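PDB 3L6E: oxidoreductase, short-chain dehydrogenase/reductase family from Aeromonas hydrophila subsp. hydrophila, which probably acts as a nucleotide-dependent oxidoreductase, perhaps a 3-dehydrosphinganine reductase of sphingolipid metabolism. Local coordinates for residues I7-G12 with S31-R36. Numbering follows the deposited sequence.
Sequences IVTGAG and SMMGRR. With SO4 (sulfate ion), chain C.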
loop_
_atom_site.group_PDB
_atom_site.type_symbol
_atom_site.label_atom_id
_atom_site.label_comp_id
_atom_site.label_asym_id
_atom_site.label_seq_id
_atom_site.Cartn_x
_atom_site.Cartn_y
_atom_site.Cartn_z
ATOM N N ILE A 7 -19.008 -6.653 3.604
ATOM C CA ILE A 7 -19.506 -7.328 2.423
ATOM C C ILE A 7 -18.302 -7.664 1.560
ATOM O O ILE A 7 -17.483 -6.789 1.274
ATOM C CB ILE A 7 -20.472 -6.453 1.639
ATOM C CG1 ILE A 7 -21.793 -6.304 2.405
ATOM C CG2 ILE A 7 -20.760 -7.048 0.244
ATOM C CD1 ILE A 7 -22.730 -5.321 1.737
ATOM N N VAL A 8 -18.226 -8.900 1.106
ATOM C CA VAL A 8 -17.170 -9.314 0.211
ATOM C C VAL A 8 -17.741 -9.968 -1.024
ATOM O O VAL A 8 -18.422 -10.959 -0.934
ATOM C CB VAL A 8 -16.214 -10.294 0.885
ATOM C CG1 VAL A 8 -15.169 -10.741 -0.081
ATOM C CG2 VAL A 8 -15.586 -9.676 2.093
ATOM N N THR A 9 -17.456 -9.402 -2.182
ATOM C CA THR A 9 -17.890 -10.003 -3.425
ATOM C C THR A 9 -16.816 -10.928 -3.960
ATOM O O THR A 9 -15.688 -10.882 -3.524
ATOM C CB THR A 9 -18.207 -8.968 -4.483
ATOM O OG1 THR A 9 -17.034 -8.227 -4.776
ATOM C CG2 THR A 9 -19.260 -8.037 -4.018
ATOM N N GLY A 10 -17.184 -11.773 -4.905
ATOM C CA GLY A 10 -16.269 -12.753 -5.442
ATOM C C GLY A 10 -15.721 -13.571 -4.308
ATOM O O GLY A 10 -14.536 -13.850 -4.242
ATOM N N ALA A 11 -16.607 -13.943 -3.400
ATOM C CA ALA A 11 -16.185 -14.582 -2.144
ATOM C C ALA A 11 -15.738 -16.026 -2.340
ATOM O O ALA A 11 -15.069 -16.600 -1.480
ATOM C CB ALA A 11 -17.312 -14.519 -1.121
ATOM N N GLY A 12 -16.124 -16.602 -3.473
ATOM C CA GLY A 12 -15.697 -17.955 -3.857
ATOM C C GLY A 12 -14.317 -18.038 -4.501
ATOM O O GLY A 12 -13.801 -19.130 -4.684
ATOM N N SER A 31 -20.835 -10.790 4.872
ATOM C CA SER A 31 -21.812 -11.190 3.869
ATOM C C SER A 31 -21.053 -11.562 2.596
ATOM O O SER A 31 -20.504 -10.686 1.903
ATOM C CB SER A 31 -22.796 -10.064 3.585
ATOM O OG SER A 31 -23.712 -9.932 4.643
HETATM N N MSE A 32 -20.986 -12.856 2.316
HETATM C CA MSE A 32 -20.233 -13.343 1.156
HETATM C C MSE A 32 -21.103 -13.308 -0.093
HETATM O O MSE A 32 -22.146 -13.944 -0.134
HETATM C CB MSE A 32 -19.739 -14.772 1.402
HETATM C CG MSE A 32 -18.975 -14.958 2.700
HETATM SE SE MSE A 32 -18.406 -16.801 2.974
HETATM C CE MSE A 32 -20.132 -17.696 2.886
HETATM N N MSE A 33 -20.680 -12.575 -1.111
HETATM C CA MSE A 33 -21.396 -12.616 -2.391
HETATM C C MSE A 33 -20.585 -13.317 -3.469
HETATM O O MSE A 33 -19.410 -13.018 -3.645
HETATM C CB MSE A 33 -21.772 -11.217 -2.856
HETATM C CG MSE A 33 -22.723 -10.510 -1.893
HETATM SE SE MSE A 33 -23.162 -8.739 -2.547
HETATM C CE MSE A 33 -24.197 -8.134 -0.987
ATOM N N GLY A 34 -21.227 -14.243 -4.181
ATOM C CA GLY A 34 -20.556 -15.003 -5.219
ATOM C C GLY A 34 -21.493 -15.660 -6.210
ATOM O O GLY A 34 -22.670 -15.883 -5.928
ATOM N N ARG A 35 -20.958 -15.951 -7.388
ATOM C CA ARG A 35 -21.711 -16.603 -8.467
ATOM C C ARG A 35 -21.841 -18.111 -8.255
ATOM O O ARG A 35 -22.755 -18.738 -8.786
ATOM C CB ARG A 35 -20.990 -16.356 -9.793
ATOM C CG ARG A 35 -21.660 -15.382 -10.729
ATOM C CD ARG A 35 -22.248 -16.111 -11.930
ATOM N NE ARG A 35 -23.598 -16.623 -11.690
ATOM C CZ ARG A 35 -24.401 -17.108 -12.638
ATOM N NH1 ARG A 35 -24.002 -17.158 -13.910
ATOM N NH2 ARG A 35 -25.610 -17.546 -12.313
ATOM N N ARG A 36 -20.921 -18.683 -7.483
ATOM C CA ARG A 36 -20.768 -20.134 -7.371
ATOM C C ARG A 36 -21.184 -20.649 -6.004
ATOM O O ARG A 36 -20.413 -20.570 -5.036
ATOM C CB ARG A 36 -19.314 -20.537 -7.649
ATOM C CG ARG A 36 -18.923 -20.516 -9.112
ATOM C CD ARG A 36 -17.428 -20.734 -9.273
ATOM N NE ARG A 36 -16.644 -19.578 -8.851
ATOM C CZ ARG A 36 -15.316 -19.526 -8.873
ATOM N NH1 ARG A 36 -14.673 -18.427 -8.480
ATOM N NH2 ARG A 36 -14.627 -20.577 -9.291
HETATM S S SO4 C . -17.383 -16.240 -7.280
HETATM O O1 SO4 C . -17.719 -17.656 -7.320
HETATM O O2 SO4 C . -18.368 -15.447 -8.010
HETATM O O3 SO4 C . -17.404 -15.881 -5.869
HETATM O O4 SO4 C . -16.059 -16.039 -7.881
#
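I7-T9 and S31-G34 run side by side as parallel strands, with axes 4.8 Å apart at closest and 17° between their directions. V8 bonds through both its backbone N and its backbone O: the N gives a hydrogen bond to S31 O (3.0 Å), and the O accepts one from M33 N (2.8 Å). Beyond the strand the chain turns at G10, and A11 N comes back to M33 O at 3.0 Å.

On one face of the sheet, I7 and M33, a selenomethionine, cross at a slant. The M33 chain is extended beyond CG, with chi2 and chi3 both near 180°. This carries its CE back to I7 CG2, 3.8 Å away. Helix 61-75 packs on this face, with F68 against I7 and A71 against M33. S31 OG is hydrogen-bonded to H5 NE2, and T9 OG1 to C84 N of the neighbouring strand 80-84. On the other face, A11 CB sits 3.5 Å from CB of selenomethionine M32. L40 of helix 37-47 touches both.

Past the strands, the two segments bind a sulfate, probably from the crystallisation liquor. G12 N donates to its O3 and R35 N to its O2. The R36 guanidinium meets the ion edge-on: NE donates to O1 (2.7 Å) and NH1 to O4. The backbones of G12 and G34 let the ion come close, with G34 CA beside O3.

Strand 5-9, helix 14-25 and strand 29-34 form the first beta-alpha-beta unit of the Rossmann fold. G10 and G12 belong to the glycine-rich turn of the SDR family. No cofactor is bound here, but the sulfate may mimic the 2'-phosphate of NADP(H), and the grip of the R36 side chain on it is consistent with a preference for that cofactor.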